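Local coordinates for protein ornithine decarboxylase (Entamoeba histolytica, PDB 4AIB) that probably catalyses the pyridoxal phosphate-dependent decarboxylation of L-ornithine to putrescine, the first step of polyamine synthesis from ornithine, as a homodimer, at residues K309-K317 with L345-L356. Numbering follows the deposited sequence.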
loop_
_atom_site.group_PDB
_atom_site.type_symbol
_atom_site.label_atom_id
_atom_site.label_comp_id
_atom_site.label_asym_id
_atom_site.label_seq_id
_atom_site.Cartn_x
_atom_site.Cartn_y
_atom_site.Cartn_z
ATOM N N LYS A 309 -16.106 3.572 -0.640
ATOM C CA LYS A 309 -17.031 4.408 -1.397
ATOM C C LYS A 309 -18.448 3.833 -1.314
ATOM O O LYS A 309 -18.691 2.884 -0.565
ATOM C CB LYS A 309 -16.569 4.521 -2.855
ATOM C CG LYS A 309 -16.357 5.948 -3.351
ATOM C CD LYS A 309 -17.658 6.660 -3.696
ATOM C CE LYS A 309 -17.404 8.109 -4.078
ATOM N NZ LYS A 309 -18.666 8.847 -4.359
ATOM N N SER A 310 -19.374 4.412 -2.079
ATOM C CA SER A 310 -20.780 3.999 -2.080
ATOM C C SER A 310 -20.978 2.585 -2.620
ATOM O O SER A 310 -20.406 2.215 -3.645
ATOM C CB SER A 310 -21.629 4.989 -2.884
ATOM O OG SER A 310 -21.590 6.282 -2.307
ATOM N N CYS A 311 -21.796 1.807 -1.913
ATOM C CA CYS A 311 -22.093 0.421 -2.275
ATOM C C CYS A 311 -23.536 0.071 -1.916
ATOM O O CYS A 311 -24.218 0.841 -1.239
ATOM C CB CYS A 311 -21.140 -0.529 -1.553
ATOM S SG CYS A 311 -21.453 -0.667 0.221
ATOM N N GLU A 312 -23.992 -1.100 -2.356
ATOM C CA GLU A 312 -25.336 -1.576 -2.029
ATOM C C GLU A 312 -25.391 -3.090 -1.809
ATOM O O GLU A 312 -24.572 -3.839 -2.346
ATOM C CB GLU A 312 -26.353 -1.136 -3.096
ATOM C CG GLU A 312 -25.954 -1.448 -4.531
ATOM C CD GLU A 312 -27.059 -1.152 -5.527
ATOM O OE1 GLU A 312 -27.282 0.038 -5.835
ATOM O OE2 GLU A 312 -27.699 -2.109 -6.014
ATOM N N CYS A 313 -26.355 -3.527 -1.002
ATOM C CA CYS A 313 -26.555 -4.947 -0.738
ATOM C C CYS A 313 -27.392 -5.579 -1.845
ATOM O O CYS A 313 -28.613 -5.418 -1.884
ATOM C CB CYS A 313 -27.212 -5.158 0.624
ATOM S SG CYS A 313 -27.527 -6.893 1.004
ATOM N N ILE A 314 -26.714 -6.307 -2.729
ATOM C CA ILE A 314 -27.308 -6.856 -3.952
ATOM C C ILE A 314 -28.195 -8.085 -3.717
ATOM O O ILE A 314 -29.189 -8.290 -4.424
ATOM C CB ILE A 314 -26.199 -7.134 -5.005
ATOM C CG1 ILE A 314 -26.120 -5.992 -6.018
ATOM C CG2 ILE A 314 -26.423 -8.437 -5.756
ATOM C CD1 ILE A 314 -25.680 -4.669 -5.439
ATOM N N THR A 315 -27.832 -8.880 -2.714
ATOM C CA THR A 315 -28.495 -10.153 -2.419
ATOM C C THR A 315 -29.956 -10.014 -1.996
ATOM O O THR A 315 -30.778 -10.878 -2.311
ATOM C CB THR A 315 -27.736 -10.928 -1.329
ATOM O OG1 THR A 315 -27.302 -10.008 -0.321
ATOM C CG2 THR A 315 -26.525 -11.630 -1.923
ATOM N N GLN A 316 -30.272 -8.938 -1.280
ATOM C CA GLN A 316 -31.653 -8.642 -0.898
ATOM C C GLN A 316 -32.098 -7.275 -1.420
ATOM O O GLN A 316 -31.404 -6.272 -1.238
ATOM C CB GLN A 316 -31.857 -8.754 0.621
ATOM C CG GLN A 316 -30.901 -7.926 1.473
ATOM C CD GLN A 316 -31.158 -8.053 2.965
ATOM O OE1 GLN A 316 -30.928 -7.111 3.723
ATOM N NE2 GLN A 316 -31.634 -9.218 3.395
ATOM N N LYS A 317 -33.251 -7.255 -2.082
ATOM C CA LYS A 317 -33.800 -6.029 -2.654
ATOM C C LYS A 317 -34.535 -5.226 -1.584
ATOM O O LYS A 317 -35.296 -5.783 -0.790
ATOM C CB LYS A 317 -34.733 -6.358 -3.829
ATOM C CG LYS A 317 -34.992 -5.201 -4.788
ATOM C CD LYS A 317 -36.253 -4.429 -4.426
ATOM C CE LYS A 317 -36.375 -3.137 -5.221
ATOM N NZ LYS A 317 -36.691 -3.371 -6.658
ATOM N N LEU A 345 -27.419 0.831 5.302
ATOM C CA LEU A 345 -27.633 -0.505 4.739
ATOM C C LEU A 345 -28.588 -1.350 5.584
ATOM O O LEU A 345 -28.623 -1.206 6.806
ATOM C CB LEU A 345 -26.296 -1.240 4.589
ATOM C CG LEU A 345 -25.427 -0.928 3.367
ATOM C CD1 LEU A 345 -23.988 -1.339 3.629
ATOM C CD2 LEU A 345 -25.962 -1.612 2.116
ATOM N N PRO A 346 -29.360 -2.247 4.936
ATOM C CA PRO A 346 -30.225 -3.156 5.694
ATOM C C PRO A 346 -29.402 -4.195 6.456
ATOM O O PRO A 346 -28.240 -4.426 6.112
ATOM C CB PRO A 346 -31.060 -3.833 4.605
ATOM C CG PRO A 346 -30.210 -3.774 3.384
ATOM C CD PRO A 346 -29.460 -2.477 3.482
ATOM N N GLU A 347 -29.994 -4.800 7.483
ATOM C CA GLU A 347 -29.313 -5.828 8.270
ATOM C C GLU A 347 -28.951 -7.017 7.383
ATOM O O GLU A 347 -29.810 -7.581 6.701
ATOM C CB GLU A 347 -30.174 -6.279 9.455
ATOM C CG GLU A 347 -29.429 -7.136 10.471
ATOM C CD GLU A 347 -30.335 -7.723 11.540
ATOM O OE1 GLU A 347 -31.485 -8.097 11.222
ATOM O OE2 GLU A 347 -29.889 -7.820 12.703
ATOM N N MET A 348 -27.672 -7.379 7.395
ATOM C CA MET A 348 -27.154 -8.427 6.524
ATOM C C MET A 348 -26.690 -9.652 7.304
ATOM O O MET A 348 -26.346 -9.557 8.483
ATOM C CB MET A 348 -26.014 -7.885 5.657
ATOM C CG MET A 348 -26.459 -6.876 4.610
ATOM S SD MET A 348 -25.102 -6.200 3.635
ATOM C CE MET A 348 -24.347 -5.071 4.804
ATOM N N GLU A 349 -26.689 -10.800 6.631
ATOM C CA GLU A 349 -26.246 -12.060 7.215
ATOM C C GLU A 349 -24.968 -12.529 6.519
ATOM O O GLU A 349 -24.978 -12.779 5.310
ATOM C CB GLU A 349 -27.350 -13.115 7.098
ATOM C CG GLU A 349 -27.064 -14.430 7.810
ATOM C CD GLU A 349 -28.200 -15.429 7.677
ATOM O OE1 GLU A 349 -29.340 -15.101 8.072
ATOM O OE2 GLU A 349 -27.951 -16.549 7.182
ATOM N N PRO A 350 -23.858 -12.637 7.277
ATOM C CA PRO A 350 -22.573 -13.069 6.719
ATOM C C PRO A 350 -22.636 -14.495 6.179
ATOM O O PRO A 350 -23.105 -15.404 6.870
ATOM C CB PRO A 350 -21.618 -12.990 7.919
ATOM C CG PRO A 350 -22.278 -12.062 8.879
ATOM C CD PRO A 350 -23.745 -12.307 8.708
ATOM N N GLY A 351 -22.171 -14.675 4.945
ATOM C CA GLY A 351 -22.243 -15.963 4.264
ATOM C C GLY A 351 -23.418 -16.046 3.306
ATOM O O GLY A 351 -23.470 -16.932 2.451
ATOM N N LYS A 352 -24.361 -15.117 3.452
ATOM C CA LYS A 352 -25.553 -15.076 2.610
ATOM C C LYS A 352 -25.611 -13.787 1.790
ATOM O O LYS A 352 -25.932 -13.821 0.601
ATOM C CB LYS A 352 -26.818 -15.240 3.467
ATOM C CG LYS A 352 -28.090 -15.574 2.696
ATOM C CD LYS A 352 -28.906 -14.330 2.373
ATOM C CE LYS A 352 -30.174 -14.677 1.610
ATOM N NZ LYS A 352 -30.979 -13.465 1.292
ATOM N N ASP A 353 -25.295 -12.661 2.429
ATOM C CA ASP A 353 -25.382 -11.346 1.793
ATOM C C ASP A 353 -24.061 -10.875 1.185
ATOM O O ASP A 353 -22.983 -11.184 1.698
ATOM C CB ASP A 353 -25.920 -10.304 2.779
ATOM C CG ASP A 353 -27.406 -10.465 3.049
ATOM O OD1 ASP A 353 -28.216 -10.231 2.126
ATOM O OD2 ASP A 353 -27.769 -10.818 4.190
ATOM N N TRP A 354 -24.164 -10.123 0.090
ATOM C CA TRP A 354 -23.004 -9.630 -0.650
ATOM C C TRP A 354 -23.089 -8.152 -0.920
ATOM O O TRP A 354 -24.179 -7.568 -0.932
ATOM C CB TRP A 354 -22.853 -10.385 -1.968
ATOM C CG TRP A 354 -22.298 -11.785 -1.830
ATOM C CD1 TRP A 354 -22.885 -12.876 -1.192
ATOM C CD2 TRP A 354 -21.026 -12.299 -2.363
ATOM N NE1 TRP A 354 -22.085 -13.986 -1.282
ATOM C CE2 TRP A 354 -20.958 -13.712 -1.970
ATOM C CE3 TRP A 354 -19.977 -11.751 -3.093
ATOM C CZ2 TRP A 354 -19.879 -14.517 -2.305
ATOM C CZ3 TRP A 354 -18.893 -12.573 -3.423
ATOM C CH2 TRP A 354 -18.848 -13.923 -3.039
ATOM N N LEU A 355 -21.930 -7.538 -1.143
ATOM C CA LEU A 355 -21.834 -6.109 -1.430
ATOM C C LEU A 355 -21.249 -5.877 -2.816
ATOM O O LEU A 355 -20.252 -6.495 -3.181
ATOM C CB LEU A 355 -20.947 -5.415 -0.390
ATOM C CG LEU A 355 -21.506 -4.939 0.954
ATOM C CD1 LEU A 355 -22.004 -6.083 1.821
ATOM C CD2 LEU A 355 -20.435 -4.153 1.693
ATOM N N LEU A 356 -21.874 -4.988 -3.585
ATOM C CA LEU A 356 -21.314 -4.551 -4.860
ATOM C C LEU A 356 -20.817 -3.113 -4.754
ATOM O O LEU A 356 -21.591 -2.202 -4.456
ATOM C CB LEU A 356 -22.333 -4.691 -6.000
ATOM C CG LEU A 356 -22.087 -3.974 -7.340
ATOM C CD1 LEU A 356 -20.921 -4.577 -8.111
ATOM C CD2 LEU A 356 -23.344 -3.981 -8.198
#
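The hydroxyl of T315 joins two polar groups of the facing segment: OG1 donates to D353 OD1 at 2.6 Å, on the lone pair pointing away from the other carboxylate oxygen, and accepts from W354 N at 3.2 Å. With chi1 at 41°, OG1 lies between the backbone N and carbonyl carbon of T315, and CG2 is turned to K352 O and the W354 backbone N, with W354 CB a little further off. The other oxygen, D353 OD2, receives E349 N at 2.7 Å, so this carboxylate ties the 349-353 turn to T315. Before T315, in 312-314, the backbones pair antiparallel but slightly. L356 N bonds E312 O at 3.2 Å and almost straight, whereas the return bond from E312 N and that from I314 N to W354 O are weak. The sulfur of C313, anti to its backbone N (chi1 179°), lies 3.6 Å from M348 SD, while C313 CB meets L345 CD2. I314 CD1 rests on L356 CB. Residues 312-313 thus add a short, weakly bonded strand to 354-360 in the beta domain of this class-II decarboxylase, away from the predicted active-site residues. Helix 6-16 packs against I314 and W354, strand 324-330 against C311, L345 and P346, and strand 267-281 against M348 and L356.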